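Trans-4-hydroxy-L-proline dehydratase (Clostridioides difficile 70-100-2010, PDB 6VXC) catalyses the radical-based dehydration of trans-4-hydroxy-L-proline to (S)-1-pyrroline-5-carboxylate, a step in the anaerobic breakdown of hydroxyproline, as a member of the glycyl radical enzyme family. Local coordinates at residues E105-T110 with Q147-I152; R23-R28 with R326-L331; A439-E444 with A563-R568; K602-N607 with A677-R682; F409-C414 with N740-V745. All coordinates share one frame; numbering follows the deposited sequence.

Contact 1: residues E105-T110 with Q147-I152; sequences EICCHT and QTRDKI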
# COMPACT_ATOMS: atom_id res chain seq x y z
N GLU A 105 4.20 -4.85 20.48
CA GLU A 105 5.04 -5.98 20.12
C GLU A 105 5.90 -5.69 18.89
O GLU A 105 6.89 -6.39 18.65
CB GLU A 105 4.20 -7.23 19.87
CG GLU A 105 3.24 -7.12 18.68
CD GLU A 105 1.86 -6.69 19.11
OE1 GLU A 105 0.95 -7.54 19.07
OE2 GLU A 105 1.70 -5.53 19.53
N ILE A 106 5.51 -4.69 18.10
CA ILE A 106 6.23 -4.29 16.90
C ILE A 106 7.01 -3.02 17.20
O ILE A 106 8.23 -2.98 17.02
CB ILE A 106 5.27 -4.07 15.72
CG1 ILE A 106 4.51 -5.36 15.40
CG2 ILE A 106 6.04 -3.57 14.49
CD1 ILE A 106 3.35 -5.14 14.43
N CYS A 107 6.31 -1.98 17.62
CA CYS A 107 6.93 -0.70 17.97
C CYS A 107 6.28 -0.20 19.26
O CYS A 107 5.10 0.17 19.27
CB CYS A 107 6.78 0.34 16.86
SG CYS A 107 7.55 1.93 17.28
N CYS A 108 7.06 -0.21 20.33
CA CYS A 108 6.62 0.31 21.61
C CYS A 108 7.04 1.77 21.66
O CYS A 108 8.22 2.07 21.83
CB CYS A 108 7.24 -0.50 22.74
SG CYS A 108 6.80 0.11 24.35
N HIS A 109 6.09 2.68 21.51
CA HIS A 109 6.44 4.09 21.38
C HIS A 109 7.09 4.62 22.64
O HIS A 109 6.84 4.14 23.75
CB HIS A 109 5.19 4.92 21.07
CG HIS A 109 4.60 4.63 19.73
ND1 HIS A 109 3.40 3.98 19.57
CD2 HIS A 109 5.07 4.87 18.48
CE1 HIS A 109 3.15 3.84 18.28
NE2 HIS A 109 4.14 4.37 17.60
N THR A 110 7.99 5.59 22.47
CA THR A 110 8.48 6.39 23.58
C THR A 110 7.44 7.44 23.96
O THR A 110 6.53 7.76 23.19
CB THR A 110 9.79 7.09 23.23
OG1 THR A 110 9.54 8.08 22.23
CG2 THR A 110 10.82 6.11 22.71
N GLN A 147 9.85 -5.31 21.90
CA GLN A 147 9.42 -4.86 20.58
C GLN A 147 10.36 -5.33 19.47
O GLN A 147 11.58 -5.30 19.62
CB GLN A 147 9.34 -3.34 20.57
CG GLN A 147 10.65 -2.67 20.95
CD GLN A 147 10.53 -1.16 21.00
OE1 GLN A 147 9.90 -0.55 20.13
NE2 GLN A 147 11.09 -0.54 22.05
N THR A 148 9.78 -5.73 18.34
CA THR A 148 10.62 -6.19 17.23
C THR A 148 11.49 -5.07 16.66
O THR A 148 12.53 -5.37 16.07
CB THR A 148 9.79 -6.79 16.09
OG1 THR A 148 8.79 -5.86 15.67
CG2 THR A 148 9.13 -8.11 16.52
N ARG A 149 11.10 -3.81 16.82
CA ARG A 149 11.91 -2.75 16.22
C ARG A 149 13.32 -2.76 16.81
O ARG A 149 14.30 -2.52 16.09
CB ARG A 149 11.25 -1.38 16.41
CG ARG A 149 12.01 -0.29 15.63
CD ARG A 149 11.42 1.11 15.71
NE ARG A 149 12.07 1.97 14.72
CZ ARG A 149 13.25 2.55 14.86
NH1 ARG A 149 13.94 2.39 15.98
NH2 ARG A 149 13.75 3.29 13.87
N ASP A 150 13.45 -3.03 18.11
CA ASP A 150 14.78 -3.06 18.71
C ASP A 150 15.54 -4.31 18.29
O ASP A 150 16.75 -4.26 18.07
CB ASP A 150 14.68 -2.94 20.23
CG ASP A 150 14.39 -1.50 20.67
OD1 ASP A 150 14.49 -0.58 19.82
OD2 ASP A 150 14.05 -1.29 21.86
N LYS A 151 14.86 -5.45 18.16
CA LYS A 151 15.49 -6.64 17.60
C LYS A 151 16.08 -6.35 16.22
O LYS A 151 17.17 -6.81 15.89
CB LYS A 151 14.46 -7.76 17.53
CG LYS A 151 13.95 -8.18 18.89
CD LYS A 151 12.80 -9.16 18.86
CE LYS A 151 12.38 -9.46 20.30
NZ LYS A 151 11.11 -10.21 20.30
N ILE A 152 15.36 -5.60 15.39
CA ILE A 152 15.85 -5.29 14.05
C ILE A 152 17.03 -4.33 14.11
O ILE A 152 18.12 -4.62 13.59
CB ILE A 152 14.71 -4.71 13.19
CG1 ILE A 152 13.67 -5.80 12.95
CG2 ILE A 152 15.25 -4.14 11.89
CD1 ILE A 152 12.40 -5.28 12.34
O HOH W 1 10.31 2.14 19.63
O HOH W 2 11.25 2.23 22.65
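Gln147, the N-cap residue of helix 148-155, brings its amide to the backbone of Cys108 in the loop 105-110, which leads from strand 99-101 to helix 111-119. Here a helix start docks on an irregular chain and spends its first backbone N-H groups on it. The Gln147 CG sits between the backbone N and the carbonyl carbon (chi1 57°), and the extended chain beyond it brings OE1 to Cys108 N at 2.9 Å. That donor stands above the plane of the side-chain amide. Two waters complete the clasp: one donates to both Gln147 OE1 and Cys108 O, while the other donates to Cys108 O and accepts from Gln147 NE2, which also donates to Lys144 O. Next, Thr148 N binds Glu105 O at 3.0 Å, and the Thr148 side chain lies alongside that of Ile106, OG1 being 3.8 Å from Ile106 CG2. The Glu105 side chain starts away from the helix, and its carboxylate forms salt bridges with Arg47 and Arg68. Arg149 takes the following carbonyl, while its guanidinium runs off to a salt bridge with Glu174. Its backbone bond runs from Arg149 N to Ile106 O, 3.0 Å.

Contact 2: residues R23-R28 with R326-L331; sequences RGTFER and RAQELL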
# COMPACT_ATOMS: atom_id res chain seq x y z
N ARG A 23 -23.78 13.53 1.19
CA ARG A 23 -23.39 12.36 0.46
C ARG A 23 -23.89 11.08 1.12
O ARG A 23 -23.93 10.98 2.29
CB ARG A 23 -21.90 12.35 0.16
CG ARG A 23 -21.48 13.32 -0.90
CD ARG A 23 -19.99 13.29 -1.19
NE ARG A 23 -19.63 14.18 -2.26
CZ ARG A 23 -19.76 13.91 -3.54
NH1 ARG A 23 -20.22 12.77 -3.94
NH2 ARG A 23 -19.43 14.81 -4.41
N GLY A 24 -24.23 10.11 0.30
CA GLY A 24 -24.86 8.88 0.77
C GLY A 24 -26.17 8.78 0.01
O GLY A 24 -26.89 9.76 -0.14
N THR A 25 -26.45 7.59 -0.52
CA THR A 25 -27.66 7.40 -1.32
C THR A 25 -28.91 7.34 -0.45
O THR A 25 -29.99 7.74 -0.89
CB THR A 25 -27.52 6.13 -2.17
OG1 THR A 25 -26.36 6.24 -2.99
CG2 THR A 25 -28.73 5.91 -3.07
N PHE A 26 -28.78 6.89 0.79
CA PHE A 26 -29.91 6.71 1.68
C PHE A 26 -29.69 7.48 2.97
O PHE A 26 -28.56 7.83 3.32
CB PHE A 26 -30.15 5.22 1.96
CG PHE A 26 -30.21 4.41 0.71
CD1 PHE A 26 -31.39 4.34 -0.02
CD2 PHE A 26 -29.07 3.79 0.22
CE1 PHE A 26 -31.45 3.62 -1.20
CE2 PHE A 26 -29.12 3.06 -0.95
CZ PHE A 26 -30.31 2.98 -1.67
N GLU A 27 -30.80 7.75 3.65
CA GLU A 27 -30.70 8.46 4.92
C GLU A 27 -29.75 7.75 5.88
O GLU A 27 -28.95 8.39 6.56
CB GLU A 27 -32.08 8.58 5.56
CG GLU A 27 -33.06 9.45 4.81
CD GLU A 27 -32.57 10.88 4.68
OE1 GLU A 27 -32.32 11.53 5.72
OE2 GLU A 27 -32.41 11.36 3.53
N ARG A 28 -29.81 6.42 5.92
CA ARG A 28 -28.90 5.67 6.78
C ARG A 28 -27.44 5.99 6.47
O ARG A 28 -26.67 6.36 7.37
CB ARG A 28 -29.15 4.17 6.65
CG ARG A 28 -28.23 3.30 7.52
CD ARG A 28 -28.23 1.85 7.04
NE ARG A 28 -29.56 1.25 7.02
CZ ARG A 28 -30.22 0.83 8.09
NH1 ARG A 28 -31.43 0.30 7.95
NH2 ARG A 28 -29.68 0.91 9.30
N ARG A 326 -30.61 -2.16 -1.84
CA ARG A 326 -30.09 -2.69 -0.58
C ARG A 326 -28.66 -3.17 -0.76
O ARG A 326 -27.83 -3.00 0.14
CB ARG A 326 -30.99 -3.81 -0.06
CG ARG A 326 -30.50 -4.49 1.25
CD ARG A 326 -30.53 -3.54 2.45
NE ARG A 326 -30.73 -4.24 3.72
CZ ARG A 326 -31.18 -3.66 4.83
NH1 ARG A 326 -31.57 -2.39 4.81
NH2 ARG A 326 -31.33 -4.37 5.94
N ALA A 327 -28.35 -3.77 -1.91
CA ALA A 327 -26.96 -4.14 -2.22
C ALA A 327 -26.05 -2.92 -2.24
O ALA A 327 -24.91 -2.99 -1.76
CB ALA A 327 -26.88 -4.88 -3.55
N GLN A 328 -26.52 -1.81 -2.81
CA GLN A 328 -25.73 -0.59 -2.79
C GLN A 328 -25.63 -0.03 -1.38
O GLN A 328 -24.55 0.42 -0.96
CB GLN A 328 -26.33 0.46 -3.72
CG GLN A 328 -25.56 1.76 -3.68
CD GLN A 328 -25.96 2.73 -4.80
OE1 GLN A 328 -26.73 2.38 -5.71
NE2 GLN A 328 -25.43 3.94 -4.75
N GLU A 329 -26.73 -0.07 -0.63
CA GLU A 329 -26.74 0.44 0.74
C GLU A 329 -25.72 -0.32 1.60
O GLU A 329 -25.00 0.29 2.40
CB GLU A 329 -28.15 0.34 1.34
CG GLU A 329 -28.25 0.84 2.79
CD GLU A 329 -29.66 0.73 3.38
OE1 GLU A 329 -30.02 1.57 4.23
OE2 GLU A 329 -30.39 -0.21 3.04
N LEU A 330 -25.65 -1.63 1.44
CA LEU A 330 -24.70 -2.42 2.23
C LEU A 330 -23.26 -2.06 1.87
O LEU A 330 -22.40 -2.00 2.75
CB LEU A 330 -24.97 -3.92 2.03
CG LEU A 330 -26.22 -4.41 2.76
CD1 LEU A 330 -26.67 -5.77 2.25
CD2 LEU A 330 -25.96 -4.46 4.26
N LEU A 331 -22.99 -1.82 0.59
CA LEU A 331 -21.64 -1.43 0.18
C LEU A 331 -21.30 -0.02 0.64
O LEU A 331 -20.14 0.25 0.97
CB LEU A 331 -21.48 -1.54 -1.33
CG LEU A 331 -21.33 -2.99 -1.80
CD1 LEU A 331 -21.31 -3.08 -3.30
CD2 LEU A 331 -20.07 -3.60 -1.20
O HOH W 3 -32.41 0.58 5.29
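Glu329 OE1 is gripped by two donors, Arg28 and a water. The Arg28 NE lies 2.8 Å from Glu329 OE1 and makes a salt bridge whose geometry is uneven: the oxygen sits in the guanidinium plane at its edge, whereas the nitrogen approaches from above the carboxylate plane. A bend at chi3 (-57°) turns the Arg28 guanidinium so that NH1 also donates to the water that bonds Glu329 OE1. The other carboxylate oxygen, Glu329 OE2, accepts from Arg326 NH1 at 3.0 Å, one helical turn earlier. These three residues form a salt-bridge network tying the start of helix 27-38, near the N-terminus, to helix 324-339. The carboxylate between them probably offsets the like charges of Arg28 NH1 and Arg326 NH1, which stand 4.1 Å apart; Arg28 NH2 has a further salt bridge, to Asp257. Nearer the helix backbone, the Phe26 ring leans on the aliphatic part of the same glutamate, with CE2 3.7 Å from Glu329 CB. Thr25 CG2 rests over one face of that ring, toward its rim. The Thr25 and Gln328 side chains cross at about a right angle; OG1 and NE2 come close without bonding to each other, and each is hydrogen-bonded to Glu332.

Contact 3: residues A439-E444 with A563-R568; sequences AGKTIE and ARYNTR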
# COMPACT_ATOMS: atom_id res chain seq x y z
N ALA A 439 6.40 -14.31 -13.10
CA ALA A 439 6.91 -14.62 -11.78
C ALA A 439 6.64 -16.07 -11.34
O ALA A 439 7.03 -16.45 -10.24
CB ALA A 439 6.29 -13.65 -10.75
N GLY A 440 5.97 -16.88 -12.17
CA GLY A 440 5.76 -18.29 -11.88
C GLY A 440 4.34 -18.69 -11.50
O GLY A 440 4.13 -19.86 -11.19
N LYS A 441 3.38 -17.78 -11.48
CA LYS A 441 2.00 -18.15 -11.22
C LYS A 441 1.41 -18.91 -12.41
O LYS A 441 1.67 -18.57 -13.56
CB LYS A 441 1.15 -16.91 -10.93
CG LYS A 441 1.26 -16.30 -9.57
CD LYS A 441 2.58 -15.57 -9.35
CE LYS A 441 2.60 -14.87 -7.98
NZ LYS A 441 3.90 -14.19 -7.72
N THR A 442 0.61 -19.94 -12.12
CA THR A 442 -0.14 -20.59 -13.18
C THR A 442 -1.22 -19.64 -13.73
O THR A 442 -1.65 -18.70 -13.06
CB THR A 442 -0.78 -21.89 -12.66
OG1 THR A 442 -1.76 -21.58 -11.66
CG2 THR A 442 0.28 -22.81 -12.06
N ILE A 443 -1.66 -19.89 -14.97
CA ILE A 443 -2.71 -19.04 -15.54
C ILE A 443 -3.97 -19.14 -14.69
O ILE A 443 -4.68 -18.14 -14.47
CB ILE A 443 -2.99 -19.38 -17.02
CG1 ILE A 443 -4.07 -18.46 -17.60
CG2 ILE A 443 -3.46 -20.79 -17.19
CD1 ILE A 443 -3.68 -17.00 -17.67
N GLU A 444 -4.26 -20.32 -14.15
CA GLU A 444 -5.44 -20.46 -13.30
C GLU A 444 -5.35 -19.54 -12.09
O GLU A 444 -6.33 -18.89 -11.73
CB GLU A 444 -5.61 -21.90 -12.82
CG GLU A 444 -6.79 -22.00 -11.84
CD GLU A 444 -7.25 -23.41 -11.54
OE1 GLU A 444 -6.47 -24.36 -11.76
OE2 GLU A 444 -8.42 -23.56 -11.10
N ALA A 563 2.39 -19.46 2.20
CA ALA A 563 1.67 -19.10 0.98
C ALA A 563 2.16 -19.92 -0.21
O ALA A 563 3.32 -20.34 -0.27
CB ALA A 563 1.87 -17.61 0.68
N ARG A 564 1.27 -20.14 -1.18
CA ARG A 564 1.66 -20.87 -2.38
C ARG A 564 2.80 -20.16 -3.10
O ARG A 564 3.70 -20.80 -3.64
CB ARG A 564 0.48 -21.05 -3.33
CG ARG A 564 0.81 -21.82 -4.62
CD ARG A 564 -0.46 -22.13 -5.43
NE ARG A 564 -1.42 -22.89 -4.63
CZ ARG A 564 -2.67 -23.19 -4.99
NH1 ARG A 564 -3.15 -22.80 -6.17
NH2 ARG A 564 -3.43 -23.89 -4.16
N TYR A 565 2.75 -18.84 -3.16
CA TYR A 565 3.77 -18.04 -3.82
C TYR A 565 4.40 -17.08 -2.83
O TYR A 565 3.71 -16.53 -1.96
CB TYR A 565 3.18 -17.26 -5.01
CG TYR A 565 2.44 -18.12 -6.01
CD1 TYR A 565 3.13 -18.89 -6.96
CD2 TYR A 565 1.05 -18.15 -6.03
CE1 TYR A 565 2.46 -19.65 -7.88
CE2 TYR A 565 0.36 -18.93 -6.94
CZ TYR A 565 1.07 -19.67 -7.87
OH TYR A 565 0.39 -20.43 -8.80
N ASN A 566 5.70 -16.85 -2.97
CA ASN A 566 6.43 -15.98 -2.06
C ASN A 566 7.39 -15.12 -2.86
O ASN A 566 8.25 -15.62 -3.59
CB ASN A 566 7.17 -16.80 -0.99
CG ASN A 566 6.21 -17.46 -0.03
OD1 ASN A 566 5.79 -16.86 0.96
ND2 ASN A 566 5.82 -18.69 -0.34
N THR A 567 7.18 -13.82 -2.76
CA THR A 567 8.03 -12.83 -3.39
C THR A 567 8.29 -11.70 -2.41
O THR A 567 7.51 -11.48 -1.48
CB THR A 567 7.39 -12.27 -4.69
OG1 THR A 567 6.11 -11.74 -4.37
CG2 THR A 567 7.24 -13.35 -5.74
N ARG A 568 9.38 -10.98 -2.63
CA ARG A 568 9.76 -9.79 -1.89
C ARG A 568 10.20 -8.73 -2.88
O ARG A 568 10.81 -9.04 -3.91
CB ARG A 568 10.90 -10.07 -0.89
CG ARG A 568 10.42 -10.34 0.53
CD ARG A 568 11.52 -10.79 1.49
NE ARG A 568 11.35 -10.18 2.80
CZ ARG A 568 10.36 -10.47 3.64
NH1 ARG A 568 9.44 -11.36 3.30
NH2 ARG A 568 10.29 -9.88 4.81
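Lys441 lays its aliphatic chain across one face of the Tyr565 ring in a CH-pi contact. This packing joins the short link between helices 429-438 and 443-446 to strand 565-573, the middle strand of a parallel three-stranded sheet. Lys441 CG stands 3.7 Å from the centroid of the Tyr565 ring and only 9° off the normal, while CE passes over the root of the ring, 3.8 Å from Tyr565 CG. The bend at chi2 (73°) folds the lysine chain along the ring, so that NZ ends 4.0 Å from Thr567 CG2, the two side chains meeting tip to tip. Thr442 N adds a weak hydrogen bond to Tyr565 OH, long at 3.4 Å but nearly straight. The ring is sandwiched, for Arg564 CG rests over its opposite face, toward the rim. Further out, Glu463 on the adjoining strand 463-472 takes both the Lys441 ammonium, as a salt bridge, and the Thr567 hydroxyl, fixing the end of the lysine chain. The side chain of Thr567 is about 9 Å from that of Glu456, the probable proton acceptor. At the far end of the tyrosine, Asp445 OD2 both hydrogen-bonds Tyr565 OH and forms a salt bridge with Arg564 NH1.

Contact 4: residues K602-N607 with A677-R682; sequences KALDAN and ASPNGR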
# COMPACT_ATOMS: atom_id res chain seq x y z
N LYS A 602 31.37 21.09 -9.71
CA LYS A 602 31.36 22.39 -9.05
C LYS A 602 29.97 23.01 -9.08
O LYS A 602 29.52 23.58 -8.08
CB LYS A 602 32.37 23.34 -9.70
CG LYS A 602 33.85 22.98 -9.51
CD LYS A 602 34.71 24.01 -10.24
CE LYS A 602 36.19 23.65 -10.20
NZ LYS A 602 36.69 23.43 -8.82
N ALA A 603 29.29 22.93 -10.22
CA ALA A 603 27.95 23.49 -10.33
C ALA A 603 27.00 22.83 -9.33
O ALA A 603 26.24 23.51 -8.63
CB ALA A 603 27.44 23.32 -11.76
N LEU A 604 27.03 21.50 -9.24
CA LEU A 604 26.16 20.81 -8.29
C LEU A 604 26.46 21.24 -6.86
O LEU A 604 25.55 21.54 -6.08
CB LEU A 604 26.32 19.29 -8.45
CG LEU A 604 25.98 18.70 -9.83
CD1 LEU A 604 26.17 17.18 -9.86
CD2 LEU A 604 24.56 19.07 -10.27
N ASP A 605 27.75 21.31 -6.50
CA ASP A 605 28.11 21.69 -5.14
C ASP A 605 27.63 23.10 -4.80
O ASP A 605 27.27 23.37 -3.66
CB ASP A 605 29.62 21.58 -4.96
CG ASP A 605 30.05 21.79 -3.52
OD1 ASP A 605 29.73 20.92 -2.67
OD2 ASP A 605 30.68 22.82 -3.24
N ALA A 606 27.58 23.98 -5.79
CA ALA A 606 27.12 25.35 -5.59
C ALA A 606 25.61 25.49 -5.77
O ALA A 606 25.10 26.61 -5.81
CB ALA A 606 27.86 26.29 -6.54
N ASN A 607 24.89 24.38 -5.89
CA ASN A 607 23.46 24.43 -6.18
C ASN A 607 23.19 25.31 -7.40
O ASN A 607 22.20 26.03 -7.45
CB ASN A 607 22.66 24.91 -4.96
CG ASN A 607 21.20 24.43 -4.98
OD1 ASN A 607 20.89 23.41 -5.62
ND2 ASN A 607 20.32 25.15 -4.30
N ALA A 677 21.79 18.93 -5.26
CA ALA A 677 21.40 19.17 -6.64
C ALA A 677 21.84 18.00 -7.50
O ALA A 677 22.82 17.32 -7.20
CB ALA A 677 22.02 20.47 -7.15
N SER A 678 21.09 17.74 -8.56
CA SER A 678 21.41 16.66 -9.47
C SER A 678 21.68 17.19 -10.87
O SER A 678 21.28 18.31 -11.21
CB SER A 678 20.30 15.59 -9.51
OG SER A 678 18.99 16.13 -9.56
N PRO A 679 22.38 16.40 -11.70
CA PRO A 679 22.83 16.90 -13.02
C PRO A 679 21.70 17.31 -13.96
O PRO A 679 21.98 18.01 -14.93
CB PRO A 679 23.60 15.70 -13.59
CG PRO A 679 24.08 14.97 -12.39
CD PRO A 679 23.01 15.12 -11.35
N ASN A 680 20.47 16.86 -13.74
CA ASN A 680 19.40 17.25 -14.66
C ASN A 680 18.93 18.68 -14.45
O ASN A 680 18.13 19.17 -15.25
CB ASN A 680 18.20 16.31 -14.51
CG ASN A 680 17.56 16.41 -13.15
OD1 ASN A 680 18.24 16.58 -12.15
ND2 ASN A 680 16.24 16.32 -13.11
N GLY A 681 19.41 19.36 -13.41
CA GLY A 681 18.98 20.70 -13.09
C GLY A 681 18.06 20.80 -11.89
O GLY A 681 17.74 21.91 -11.48
N ARG A 682 17.65 19.67 -11.32
CA ARG A 682 16.89 19.71 -10.07
C ARG A 682 17.76 20.28 -8.96
O ARG A 682 18.95 19.96 -8.86
CB ARG A 682 16.41 18.29 -9.72
CG ARG A 682 15.72 18.14 -8.38
CD ARG A 682 15.71 16.67 -7.90
NE ARG A 682 15.93 16.65 -6.46
CZ ARG A 682 17.12 16.78 -5.88
NH1 ARG A 682 18.20 16.91 -6.63
NH2 ARG A 682 17.22 16.78 -4.56
O HOH W 4 23.81 20.56 -3.70
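Leu604 and Ala677 carry most of this contact, in which the C-terminal turn of helix 597-605 packs against the loop that follows helix 667-673. Leu604 points toward that loop and spreads its two methyls over successive parts of it. With CG anti to the carbonyl carbon (chi1 -60°), CD2 is laid on the peptide between Ser678 and Pro679, 3.5 Å from Ser678 O, while CD1 meets the proline ring at 4.0 Å from Pro679 CG. The leucine and proline side chains cross at about a right angle. Pro679 also touches Ser581 and Ile585 of helix 575-591, so it contacts two helices.

Ala677 packs nearer the helix end. Its CB lies 3.8 Å from Leu604 O and 3.5 Å from Asn607 OD1. Asn607, with positive phi, is the C-prime residue of the Schellman motif that ends the helix, and its OD1 accepts a hydrogen bond from Cys684 N further along the same loop. A water donates to Leu604 O at 3.1 Å and accepts from Ala677 N at 3.0 Å. On the loop side, a type I turn runs from Ser678 to Gly681. Ser678 OG donates to Asn680 OD1 at 2.7 Å within the turn and accepts from Arg682 NH1 just beyond it, bonds that brace the turn from within its own segment.

The direct contact is thus one of methyls against a proline ring, peptide atoms and one amide oxygen, and the polar link between the two main chains passes through water, at a carbonyl in the last turn of the helix.

Contact 5: residues F409-C414 with N740-V745; sequences FLKRAC and NMANLV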
# COMPACT_ATOMS: atom_id res chain seq x y z
N PHE A 409 -18.10 0.48 -19.30
CA PHE A 409 -17.52 0.42 -17.96
C PHE A 409 -16.32 1.35 -17.85
O PHE A 409 -16.21 2.14 -16.91
CB PHE A 409 -17.12 -1.02 -17.63
CG PHE A 409 -16.50 -1.18 -16.25
CD1 PHE A 409 -17.31 -1.30 -15.13
CD2 PHE A 409 -15.12 -1.22 -16.09
CE1 PHE A 409 -16.75 -1.45 -13.87
CE2 PHE A 409 -14.56 -1.37 -14.81
CZ PHE A 409 -15.39 -1.49 -13.70
N LEU A 410 -15.42 1.31 -18.84
CA LEU A 410 -14.28 2.21 -18.81
C LEU A 410 -14.72 3.67 -18.76
O LEU A 410 -14.16 4.47 -18.00
CB LEU A 410 -13.39 1.94 -20.03
CG LEU A 410 -12.27 2.95 -20.30
CD1 LEU A 410 -11.30 3.06 -19.12
CD2 LEU A 410 -11.55 2.62 -21.62
N LYS A 411 -15.72 4.05 -19.57
CA LYS A 411 -16.12 5.45 -19.62
C LYS A 411 -16.76 5.90 -18.31
O LYS A 411 -16.57 7.04 -17.88
CB LYS A 411 -17.05 5.70 -20.81
CG LYS A 411 -16.29 5.68 -22.15
CD LYS A 411 -17.20 6.00 -23.34
CE LYS A 411 -17.67 7.45 -23.31
NZ LYS A 411 -18.36 7.81 -24.59
N ARG A 412 -17.52 5.02 -17.67
CA ARG A 412 -18.06 5.34 -16.35
C ARG A 412 -16.93 5.59 -15.35
O ARG A 412 -17.02 6.50 -14.52
CB ARG A 412 -18.98 4.22 -15.88
CG ARG A 412 -19.54 4.41 -14.50
CD ARG A 412 -20.62 5.47 -14.47
NE ARG A 412 -21.25 5.53 -13.15
CZ ARG A 412 -21.09 6.53 -12.30
NH1 ARG A 412 -20.33 7.56 -12.65
NH2 ARG A 412 -21.67 6.50 -11.11
N ALA A 413 -15.88 4.77 -15.40
CA ALA A 413 -14.71 5.01 -14.55
C ALA A 413 -14.06 6.35 -14.89
O ALA A 413 -13.68 7.11 -13.99
CB ALA A 413 -13.70 3.87 -14.69
N CYS A 414 -13.92 6.66 -16.18
CA CYS A 414 -13.37 7.96 -16.54
C CYS A 414 -14.27 9.11 -16.08
O CYS A 414 -13.76 10.17 -15.69
CB CYS A 414 -13.14 8.05 -18.04
SG CYS A 414 -11.83 6.98 -18.64
N ASN A 740 -11.40 11.05 -24.85
CA ASN A 740 -9.96 11.27 -24.87
C ASN A 740 -9.28 10.59 -23.68
O ASN A 740 -8.22 9.97 -23.85
CB ASN A 740 -9.64 12.76 -24.91
CG ASN A 740 -9.82 13.35 -26.32
OD1 ASN A 740 -9.77 12.63 -27.31
ND2 ASN A 740 -10.00 14.67 -26.40
N MET A 741 -9.87 10.67 -22.49
CA MET A 741 -9.32 9.95 -21.34
C MET A 741 -9.34 8.44 -21.58
O MET A 741 -8.32 7.76 -21.41
CB MET A 741 -10.13 10.29 -20.09
CG MET A 741 -10.02 11.75 -19.68
SD MET A 741 -11.08 12.19 -18.29
CE MET A 741 -10.48 11.09 -16.98
N ALA A 742 -10.50 7.92 -21.96
CA ALA A 742 -10.66 6.49 -22.22
C ALA A 742 -9.66 6.01 -23.27
O ALA A 742 -9.08 4.94 -23.13
CB ALA A 742 -12.09 6.20 -22.68
N ASN A 743 -9.48 6.79 -24.33
CA ASN A 743 -8.57 6.40 -25.38
C ASN A 743 -7.12 6.38 -24.91
O ASN A 743 -6.34 5.55 -25.35
CB ASN A 743 -8.72 7.33 -26.58
CG ASN A 743 -10.02 7.09 -27.36
OD1 ASN A 743 -10.72 6.12 -27.13
ND2 ASN A 743 -10.31 7.98 -28.31
N LEU A 744 -6.75 7.34 -24.05
CA LEU A 744 -5.38 7.36 -23.53
C LEU A 744 -5.11 6.11 -22.69
O LEU A 744 -4.05 5.48 -22.81
CB LEU A 744 -5.15 8.63 -22.71
CG LEU A 744 -3.70 8.88 -22.27
CD1 LEU A 744 -2.84 9.32 -23.45
CD2 LEU A 744 -3.59 9.86 -21.11
N VAL A 745 -6.07 5.73 -21.86
CA VAL A 745 -5.92 4.51 -21.05
C VAL A 745 -5.73 3.30 -21.96
O VAL A 745 -4.80 2.51 -21.76
CB VAL A 745 -7.13 4.35 -20.12
CG1 VAL A 745 -7.09 3.00 -19.40
CG2 VAL A 745 -7.15 5.48 -19.10
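A chi1 of 170° turns Leu410 CG away from the backbone N and carries the branch out to Ala742, whereas Cys414, one turn later, has SG anti to the carbonyl carbon (chi1 -68°) and sets its sulfur on the same alanine. Both touch the Ala742 methyl: its CB is 3.8 Å from Leu410 CD2 and 4.1 Å from Cys414 SG. Lys411 adds the flank of its chain with CG, and its ammonium continues to a salt bridge with Asp739, nearly one turn earlier on the opposing helix.

Helices 407-418 and 734-750 meet at this alanine, their local axes 9.3 Å apart at closest. They cross steeply, their directions 116° apart, and Lys411 and Ala742 are the nearest pair of CA atoms. On one flank of the crossing Leu410 CD1 reaches Val745 CG1 at 4.2 Å. On the other, Cys414 SG touches Met741 CB, and the bend at the end of the methionine chain swings its methyl back toward the first helix, where CE stands 3.6 Å from Cys414 O.

Each helix is also backed by a strand of the mixed five-stranded sheet, Leu410 touching Ile401 of strand 396-401 and Met741 and Val745 touching Phe758 of strand 755-759. The contact thus joins a helix of the pyruvate formate lyase-like region to one of the glycine radical region. Between the two segments the interface is built of methyls, methylenes, sulfur and the backbone atoms they rest on, so its cohesion rests on van der Waals packing, with the lysine-aspartate pair supplying an ionic link at its border.

In the fold
Along the chain, contact 2 brackets contact 1, since its N-terminal segment pairs with helix 324-339; contact 5 likewise brackets contacts 3 and 4. Contacts 2 and 5 are neighbours, their centres 26 Å apart and nearest atoms about 8 Å, and helix 378-390 touches a segment of each. Contact 1 lies on the opposite side of the chain's centre from contact 5, 45 Å away between centres, while contact 3, on the three-stranded parallel sheet, is closest to the chain's centre. Contact 4 is outermost, 54 Å from contact 2 between centres. Only contact 5 joins the pyruvate formate lyase-like region to the glycine radical region, which carries the radical site; contact 3 approaches the proposed proton acceptor.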